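Local atomic coordinates of N-acetyltransferase family protein (Bacillus anthracis, PDB entry 3LNB), a protein that catalyses acetyl transfer from acetyl-coenzyme A to the amino group of arylamines and inactivates the sulfonamide drug sulfamethoxazole. Residues A[138-142]-A[219-223]; A[131-135]-A[185-189]; A[165-169]-A[179-183]. The protein carries 1 engineered substitution. All coordinates share one frame; numbering follows the deposited sequence.

Interaction 1: A[138-142]-A[219-223]; sequences HVIII and YAFTL
His138 sets the edge of its imidazole against the face of Tyr219, a T-shaped pair inside the beta-barrel domain of the arylamine N-acetyltransferase fold. The ring centroids are 4.8 Å apart and the planes stand at 74°, with His138 CD2 above the middle of the phenol ring and 3.7 Å from Tyr219 CD1. The two strands are not sheet neighbours: 116-126 runs between them, and the sheet curls so strongly that 138-142 and 219-223 face each other across its interior, their directions 58° apart. No hydrogen bond joins them; alternate side chains do the work, while Val139 and Ile141 turn to the other side, against helix 99-112.

Ile140 sits in the notch formed by the two aromatic rings of the opposing strand. Its CG1 takes the narrow position between backbone N and carbonyl carbon (chi1 62°), and from there an extended chain carries CD1 out over the Phe221 face and obliquely beside the Tyr219 ring. The methyl is 3.8 Å from Tyr219 CE2 and makes a CH-pi contact, 4.0 Å from the Phe221 ring centroid and close to its normal. The other branch, CG2, lies 3.8 Å from Tyr219 OH, so Ile140 also borders the outer end of the phenol.

His138 touches Cys99 and hydrogen-bonds through NE2 to Asp153, consistent with the Cys-His-Asp catalytic triad of this family, and it contacts the bound coenzyme A. Tyr219 thus takes the imidazole edge on its face while its hydroxyl reaches, weakly, the carboxylate that holds His138. Further along, the packing is purely aliphatic and aromatic: Ile142 CD1 approaches Phe221 CE2 at 4.0 Å, and Ile142 CG1 lies 4.3 Å from Leu223 CD2.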
loop_
_atom_site.group_PDB
_atom_site.type_symbol
_atom_site.label_atom_id
_atom_site.label_comp_id
_atom_site.label_asym_id
_atom_site.label_seq_id
_atom_site.Cartn_x
_atom_site.Cartn_y
_atom_site.Cartn_z
ATOM N N HIS A 138 5.670 0.872 -8.120
ATOM C CA HIS A 138 4.637 1.266 -7.172
ATOM C C HIS A 138 3.412 1.659 -7.976
ATOM O O HIS A 138 3.532 2.124 -9.108
ATOM C CB HIS A 138 5.102 2.445 -6.306
ATOM C CG HIS A 138 4.135 2.819 -5.221
ATOM N ND1 HIS A 138 3.290 1.904 -4.628
ATOM C CD2 HIS A 138 3.920 3.995 -4.583
ATOM C CE1 HIS A 138 2.598 2.499 -3.670
ATOM N NE2 HIS A 138 2.962 3.768 -3.621
ATOM N N VAL A 139 2.239 1.442 -7.393
ATOM C CA VAL A 139 0.974 1.771 -8.031
ATOM C C VAL A 139 0.138 2.535 -7.018
ATOM O O VAL A 139 -0.032 2.086 -5.883
ATOM C CB VAL A 139 0.202 0.497 -8.455
ATOM C CG1 VAL A 139 -1.192 0.870 -8.935
ATOM C CG2 VAL A 139 0.969 -0.248 -9.550
ATOM N N ILE A 140 -0.366 3.695 -7.424
ATOM C CA ILE A 140 -1.185 4.519 -6.544
ATOM C C ILE A 140 -2.446 4.978 -7.251
ATOM O O ILE A 140 -2.609 4.758 -8.451
ATOM C CB ILE A 140 -0.419 5.759 -6.050
ATOM C CG1 ILE A 140 -0.042 6.647 -7.234
ATOM C CG2 ILE A 140 0.829 5.328 -5.283
ATOM C CD1 ILE A 140 0.703 7.905 -6.842
ATOM N N ILE A 141 -3.330 5.620 -6.493
ATOM C CA ILE A 141 -4.597 6.117 -7.011
ATOM C C ILE A 141 -4.660 7.637 -7.007
ATOM O O ILE A 141 -4.225 8.282 -6.055
ATOM C CB ILE A 141 -5.786 5.607 -6.152
ATOM C CG1 ILE A 141 -5.918 4.089 -6.275
ATOM C CG2 ILE A 141 -7.074 6.296 -6.575
ATOM C CD1 ILE A 141 -6.847 3.480 -5.239
ATOM N N ILE A 142 -5.196 8.207 -8.080
ATOM C CA ILE A 142 -5.371 9.649 -8.159
ATOM C C ILE A 142 -6.884 9.864 -8.152
ATOM O O ILE A 142 -7.601 9.291 -8.968
ATOM C CB ILE A 142 -4.762 10.241 -9.451
ATOM C CG1 ILE A 142 -3.257 9.965 -9.494
ATOM C CG2 ILE A 142 -5.036 11.738 -9.520
ATOM C CD1 ILE A 142 -2.491 10.515 -8.304
ATOM N N TYR A 219 8.384 8.814 -3.316
ATOM C CA TYR A 219 8.323 8.296 -4.674
ATOM C C TYR A 219 7.922 9.369 -5.671
ATOM O O TYR A 219 7.334 10.392 -5.313
ATOM C CB TYR A 219 7.355 7.110 -4.789
ATOM C CG TYR A 219 5.952 7.368 -4.282
ATOM C CD1 TYR A 219 5.564 6.932 -3.016
ATOM C CD2 TYR A 219 5.012 8.044 -5.067
ATOM C CE1 TYR A 219 4.280 7.152 -2.540
ATOM C CE2 TYR A 219 3.714 8.273 -4.599
ATOM C CZ TYR A 219 3.358 7.823 -3.337
ATOM O OH TYR A 219 2.090 8.021 -2.861
ATOM N N ALA A 220 8.286 9.126 -6.922
ATOM C CA ALA A 220 7.962 10.015 -8.017
ATOM C C ALA A 220 6.849 9.321 -8.786
ATOM O O ALA A 220 6.696 8.103 -8.688
ATOM C CB ALA A 220 9.173 10.205 -8.914
ATOM N N PHE A 221 6.074 10.093 -9.538
ATOM C CA PHE A 221 4.994 9.542 -10.347
ATOM C C PHE A 221 4.536 10.538 -11.406
ATOM O O PHE A 221 4.964 11.694 -11.414
ATOM C CB PHE A 221 3.796 9.116 -9.476
ATOM C CG PHE A 221 3.106 10.250 -8.767
ATOM C CD1 PHE A 221 3.626 10.779 -7.587
ATOM C CD2 PHE A 221 1.930 10.790 -9.281
ATOM C CE1 PHE A 221 2.982 11.829 -6.929
ATOM C CE2 PHE A 221 1.278 11.844 -8.628
ATOM C CZ PHE A 221 1.802 12.362 -7.455
ATOM N N THR A 222 3.689 10.062 -12.315
ATOM C CA THR A 222 3.134 10.888 -13.385
ATOM C C THR A 222 1.620 10.709 -13.333
ATOM O O THR A 222 1.111 9.930 -12.526
ATOM C CB THR A 222 3.625 10.440 -14.780
ATOM O OG1 THR A 222 3.029 9.182 -15.116
ATOM C CG2 THR A 222 5.138 10.296 -14.798
ATOM N N LEU A 223 0.899 11.425 -14.186
ATOM C CA LEU A 223 -0.549 11.312 -14.208
ATOM C C LEU A 223 -1.041 10.474 -15.398
ATOM O O LEU A 223 -2.201 10.572 -15.804
ATOM C CB LEU A 223 -1.189 12.713 -14.211
ATOM C CG LEU A 223 -0.752 13.618 -13.041
ATOM C CD1 LEU A 223 -1.502 14.933 -13.092
ATOM C CD2 LEU A 223 -1.010 12.925 -11.707
#

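Interaction 2: A[131-135]-A[185-189]; sequences KWKPD and TTQKG
Trp132 lays one indole face against the aliphatic chain of Lys188, which sits in a type I beta turn, Thr186 to Gly189, that links strands 177-182 and 191-196 of the barrel sheet. Lys188 CG rides over the ring system, 3.7 Å from the centroid of the five-membered ring and 16° off its normal, a clear CH-pi contact. From there the lysine chain runs back along the indole toward the Trp132 backbone, and Lys188 CE has already passed the ring at its attachment end, 3.9 Å from Trp132 CG. At the far end of the indole, Trp132 CH2 lies 4.1 Å from Thr186 OG1. That hydroxyl oxygen also accepts the backbone N-H of Lys188, N to OG1 3.0 Å, and the resulting ST turn helps fix where the lysine chain starts. Tyr125 adds an edge-to-face neighbour to Trp132.

Past Trp132 the chain leaves the strand through Lys133, whose ammonium pairs with Asp126, and Pro134. It then reaches Asp135, whose carboxylate lies across the end of the lysine chain in a salt bridge at the surface. A bend at chi2 (-60°) directs the lysine toward it, where Lys188 NZ donates to the syn lone pair of Asp135 OD1 at 2.8 Å.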
loop_
_atom_site.group_PDB
_atom_site.type_symbol
_atom_site.label_atom_id
_atom_site.label_comp_id
_atom_site.label_asym_id
_atom_site.label_seq_id
_atom_site.Cartn_x
_atom_site.Cartn_y
_atom_site.Cartn_z
ATOM N N LYS A 131 19.218 5.846 -4.300
ATOM C CA LYS A 131 18.961 5.480 -5.688
ATOM C C LYS A 131 17.494 5.164 -5.884
ATOM O O LYS A 131 16.771 4.934 -4.922
ATOM C CB LYS A 131 19.789 4.262 -6.086
ATOM C CG LYS A 131 19.486 3.023 -5.271
ATOM C CD LYS A 131 20.357 1.854 -5.719
ATOM C CE LYS A 131 20.086 0.615 -4.868
ATOM N NZ LYS A 131 18.647 0.219 -4.941
ATOM N N TRP A 132 17.054 5.163 -7.134
ATOM C CA TRP A 132 15.668 4.851 -7.420
ATOM C C TRP A 132 15.494 3.339 -7.476
ATOM O O TRP A 132 16.368 2.622 -7.967
ATOM C CB TRP A 132 15.235 5.453 -8.760
ATOM C CG TRP A 132 15.239 6.946 -8.803
ATOM C CD1 TRP A 132 16.209 7.752 -9.333
ATOM C CD2 TRP A 132 14.216 7.817 -8.315
ATOM N NE1 TRP A 132 15.850 9.072 -9.209
ATOM C CE2 TRP A 132 14.631 9.142 -8.588
ATOM C CE3 TRP A 132 12.985 7.608 -7.673
ATOM C CZ2 TRP A 132 13.861 10.256 -8.240
ATOM C CZ3 TRP A 132 12.216 8.716 -7.326
ATOM C CH2 TRP A 132 12.659 10.024 -7.612
ATOM N N LYS A 133 14.383 2.854 -6.935
ATOM C CA LYS A 133 14.083 1.431 -6.999
ATOM C C LYS A 133 13.655 1.253 -8.458
ATOM O O LYS A 133 13.551 2.237 -9.193
ATOM C CB LYS A 133 12.932 1.075 -6.052
ATOM C CG LYS A 133 13.259 1.163 -4.559
ATOM C CD LYS A 133 14.276 0.100 -4.117
ATOM C CE LYS A 133 14.354 0.021 -2.588
ATOM N NZ LYS A 133 15.442 -0.886 -2.112
ATOM N N PRO A 134 13.395 0.012 -8.899
ATOM C CA PRO A 134 12.987 -0.204 -10.292
ATOM C C PRO A 134 11.853 0.692 -10.794
ATOM O O PRO A 134 10.910 0.989 -10.059
ATOM C CB PRO A 134 12.603 -1.684 -10.311
ATOM C CG PRO A 134 13.537 -2.275 -9.298
ATOM C CD PRO A 134 13.447 -1.268 -8.169
ATOM N N ASP A 135 11.963 1.107 -12.054
ATOM C CA ASP A 135 10.964 1.953 -12.707
ATOM C C ASP A 135 9.550 1.396 -12.538
ATOM O O ASP A 135 9.301 0.216 -12.791
ATOM C CB ASP A 135 11.255 2.075 -14.213
ATOM C CG ASP A 135 12.425 3.003 -14.531
ATOM O OD1 ASP A 135 12.977 3.641 -13.612
ATOM O OD2 ASP A 135 12.790 3.096 -15.726
ATOM N N THR A 185 9.518 17.919 -11.505
ATOM C CA THR A 185 9.983 16.950 -12.474
ATOM C C THR A 185 11.225 16.271 -11.907
ATOM O O THR A 185 12.049 16.913 -11.247
ATOM C CB THR A 185 10.342 17.632 -13.808
ATOM O OG1 THR A 185 9.207 18.351 -14.301
ATOM C CG2 THR A 185 10.756 16.594 -14.834
ATOM N N THR A 186 11.336 14.966 -12.143
ATOM C CA THR A 186 12.488 14.188 -11.700
ATOM C C THR A 186 12.767 13.190 -12.814
ATOM O O THR A 186 12.014 13.110 -13.790
ATOM C CB THR A 186 12.216 13.370 -10.412
ATOM O OG1 THR A 186 11.329 12.286 -10.716
ATOM C CG2 THR A 186 11.597 14.239 -9.334
ATOM N N GLN A 187 13.844 12.432 -12.668
ATOM C CA GLN A 187 14.198 11.430 -13.659
ATOM C C GLN A 187 13.084 10.401 -13.822
ATOM O O GLN A 187 12.997 9.725 -14.846
ATOM C CB GLN A 187 15.476 10.700 -13.243
ATOM C CG GLN A 187 16.738 11.508 -13.407
ATOM C CD GLN A 187 16.897 12.007 -14.827
ATOM O OE1 GLN A 187 16.378 13.069 -15.195
ATOM N NE2 GLN A 187 17.602 11.233 -15.645
ATOM N N LYS A 188 12.229 10.277 -12.814
ATOM C CA LYS A 188 11.180 9.274 -12.886
ATOM C C LYS A 188 9.753 9.796 -12.947
ATOM O O LYS A 188 8.815 9.005 -12.903
ATOM C CB LYS A 188 11.323 8.302 -11.713
ATOM C CG LYS A 188 12.723 7.701 -11.569
ATOM C CD LYS A 188 13.139 6.906 -12.806
ATOM C CE LYS A 188 14.504 6.240 -12.606
ATOM N NZ LYS A 188 14.970 5.541 -13.830
ATOM N N GLY A 189 9.576 11.109 -13.062
ATOM C CA GLY A 189 8.219 11.623 -13.119
ATOM C C GLY A 189 8.017 13.124 -13.179
ATOM O O GLY A 189 8.954 13.892 -13.400
#

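Interaction 3: A[165-169]-A[179-183]; sequences VPFSG and YRIRK
The type I turn Pro166-Gly169 brings its backbone alongside strand 179-182, with the Gly169 and Ile181 CA atoms 5.1 Å apart, and water instead of direct backbone hydrogen bonds fills the step between them. One water donates to Pro166 O and accepts from Ile181 N; a second donates to both Phe167 O and Ile181 O. Strand 165-166 is an outermost strand of the barrel sheet, and 177-182 lies near its other edge, so this water-lined seam lies where the two ends of the curled sheet meet.

Ile181 is the apolar centre of the contact. Its CG1 presses against Val165 CG1 at 3.4 Å, tighter than usual for two carbons, while CG2, on the other branch, rests 4.0 Å from Phe167 CA. Ile181 CB also lies 3.6 Å from Pro166 O. Val151 of strand 148-152 touches both Ile181 and Phe167.

At the positive phi of Gly169 (92°) a side chain would run into the preceding carbonyl O and crowd Arg182 NH1; without one, Gly169 CA comes to 3.5 Å from Ile181 O in a CA-H...O contact. Arg182 leaves its strand pointing away, but a bend at chi2 (-72°) folds it back. Its NH1 donates to Gly169 O at 3.1 Å, in the carbonyl plane and on a lone pair, and to Ile181 O, also at 3.1 Å, from above that carbonyl's plane. A third water bridges Gly169 O and Arg182 NH2. Each carbonyl is thus gripped by the guanidinium and a water of its own; the seam satisfies them with a side chain and solvent while its inner face remains hydrophobic.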
loop_
_atom_site.group_PDB
_atom_site.type_symbol
_atom_site.label_atom_id
_atom_site.label_comp_id
_atom_site.label_asym_id
_atom_site.label_seq_id
_atom_site.Cartn_x
_atom_site.Cartn_y
_atom_site.Cartn_z
ATOM N N VAL A 165 -3.939 12.852 0.013
ATOM C CA VAL A 165 -2.902 13.882 0.035
ATOM C C VAL A 165 -3.171 14.823 -1.137
ATOM O O VAL A 165 -3.043 14.440 -2.298
ATOM C CB VAL A 165 -1.499 13.260 -0.086
ATOM C CG1 VAL A 165 -0.431 14.320 0.181
ATOM C CG2 VAL A 165 -1.363 12.100 0.902
ATOM N N PRO A 166 -3.538 16.077 -0.841
ATOM C CA PRO A 166 -3.843 17.077 -1.867
ATOM C C PRO A 166 -2.685 17.559 -2.713
ATOM O O PRO A 166 -1.599 17.822 -2.199
ATOM C CB PRO A 166 -4.467 18.212 -1.061
ATOM C CG PRO A 166 -3.663 18.166 0.219
ATOM C CD PRO A 166 -3.604 16.670 0.510
ATOM N N PHE A 167 -2.938 17.680 -4.015
ATOM C CA PHE A 167 -1.947 18.174 -4.962
ATOM C C PHE A 167 -1.633 19.638 -4.638
ATOM O O PHE A 167 -0.598 20.163 -5.046
ATOM C CB PHE A 167 -2.486 18.096 -6.395
ATOM C CG PHE A 167 -2.304 16.756 -7.053
ATOM C CD1 PHE A 167 -2.696 15.586 -6.412
ATOM C CD2 PHE A 167 -1.782 16.675 -8.342
ATOM C CE1 PHE A 167 -2.577 14.348 -7.047
ATOM C CE2 PHE A 167 -1.656 15.440 -8.991
ATOM C CZ PHE A 167 -2.056 14.276 -8.340
ATOM N N SER A 168 -2.539 20.298 -3.919
ATOM C CA SER A 168 -2.330 21.692 -3.559
ATOM C C SER A 168 -1.141 21.845 -2.609
ATOM O O SER A 168 -0.720 22.958 -2.311
ATOM C CB SER A 168 -3.600 22.289 -2.953
ATOM O OG SER A 168 -4.152 21.433 -1.976
ATOM N N GLY A 169 -0.610 20.723 -2.125
ATOM C CA GLY A 169 0.573 20.771 -1.278
ATOM C C GLY A 169 0.507 20.843 0.238
ATOM O O GLY A 169 1.551 20.704 0.887
ATOM N N TYR A 179 3.332 13.957 5.233
ATOM C CA TYR A 179 3.428 13.812 3.782
ATOM C C TYR A 179 2.894 15.020 3.014
ATOM O O TYR A 179 1.994 15.716 3.477
ATOM C CB TYR A 179 2.660 12.568 3.325
ATOM C CG TYR A 179 2.994 11.327 4.115
ATOM C CD1 TYR A 179 2.372 11.068 5.337
ATOM C CD2 TYR A 179 3.947 10.428 3.655
ATOM C CE1 TYR A 179 2.697 9.936 6.087
ATOM C CE2 TYR A 179 4.281 9.295 4.391
ATOM C CZ TYR A 179 3.655 9.056 5.607
ATOM O OH TYR A 179 3.999 7.948 6.345
ATOM N N ARG A 180 3.453 15.245 1.829
ATOM C CA ARG A 180 3.037 16.346 0.979
ATOM C C ARG A 180 3.324 16.024 -0.477
ATOM O O ARG A 180 4.251 15.273 -0.793
ATOM C CB ARG A 180 3.779 17.635 1.357
ATOM C CG ARG A 180 5.258 17.637 0.991
ATOM C CD ARG A 180 5.959 18.934 1.406
ATOM N NE ARG A 180 7.380 18.898 1.065
ATOM C CZ ARG A 180 8.278 19.815 1.427
ATOM N NH1 ARG A 180 7.916 20.864 2.153
ATOM N NH2 ARG A 180 9.547 19.678 1.058
ATOM N N ILE A 181 2.511 16.596 -1.356
ATOM C CA ILE A 181 2.662 16.415 -2.791
ATOM C C ILE A 181 3.257 17.681 -3.396
ATOM O O ILE A 181 2.900 18.801 -3.009
ATOM C CB ILE A 181 1.303 16.160 -3.481
ATOM C CG1 ILE A 181 0.680 14.857 -2.972
ATOM C CG2 ILE A 181 1.499 16.114 -4.994
ATOM C CD1 ILE A 181 1.557 13.629 -3.181
ATOM N N ARG A 182 4.169 17.492 -4.343
ATOM C CA ARG A 182 4.810 18.595 -5.037
ATOM C C ARG A 182 4.945 18.226 -6.511
ATOM O O ARG A 182 5.308 17.091 -6.852
ATOM C CB ARG A 182 6.196 18.877 -4.445
ATOM C CG ARG A 182 6.183 19.539 -3.071
ATOM C CD ARG A 182 5.735 20.990 -3.168
ATOM N NE ARG A 182 5.878 21.707 -1.902
ATOM C CZ ARG A 182 5.072 21.557 -0.854
ATOM N NH1 ARG A 182 4.057 20.705 -0.907
ATOM N NH2 ARG A 182 5.272 22.275 0.246
ATOM N N LYS A 183 4.625 19.175 -7.381
ATOM C CA LYS A 183 4.740 18.946 -8.805
ATOM C C LYS A 183 6.161 19.348 -9.169
ATOM O O LYS A 183 6.443 20.510 -9.438
ATOM C CB LYS A 183 3.735 19.803 -9.575
ATOM C CG LYS A 183 3.724 19.534 -11.069
ATOM C CD LYS A 183 2.557 20.237 -11.737
ATOM C CE LYS A 183 2.480 19.901 -13.208
ATOM N NZ LYS A 183 3.646 20.451 -13.949
HETATM O O HOH W 1 0.234 17.768 -0.228
HETATM O O HOH W 2 1.788 21.017 -4.242
HETATM O O HOH W 3 3.291 21.972 2.572
#

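In the fold
The three contacts lie on one curled sheet: one by the active site, one at a turn on its surface, one at the seam between its ends. Interaction 1 lies innermost and holds His138, whose side chain is about 4 Å from the bound coenzyme A. Interaction 2 shares strand 131-145 with it, the centres 11 Å apart, and meets it at Ala220, whose CB lies 3.7 Å from Trp132 CH2; the Trp132 side chain is about 11 Å from the bound coenzyme A. Interaction 3 joins interaction 1 through Phe167, with Phe167 CZ 3.8 Å from Ile142 CD1. Interactions 2 and 3, centres 18 Å apart, adjoin in sequence but do not otherwise touch.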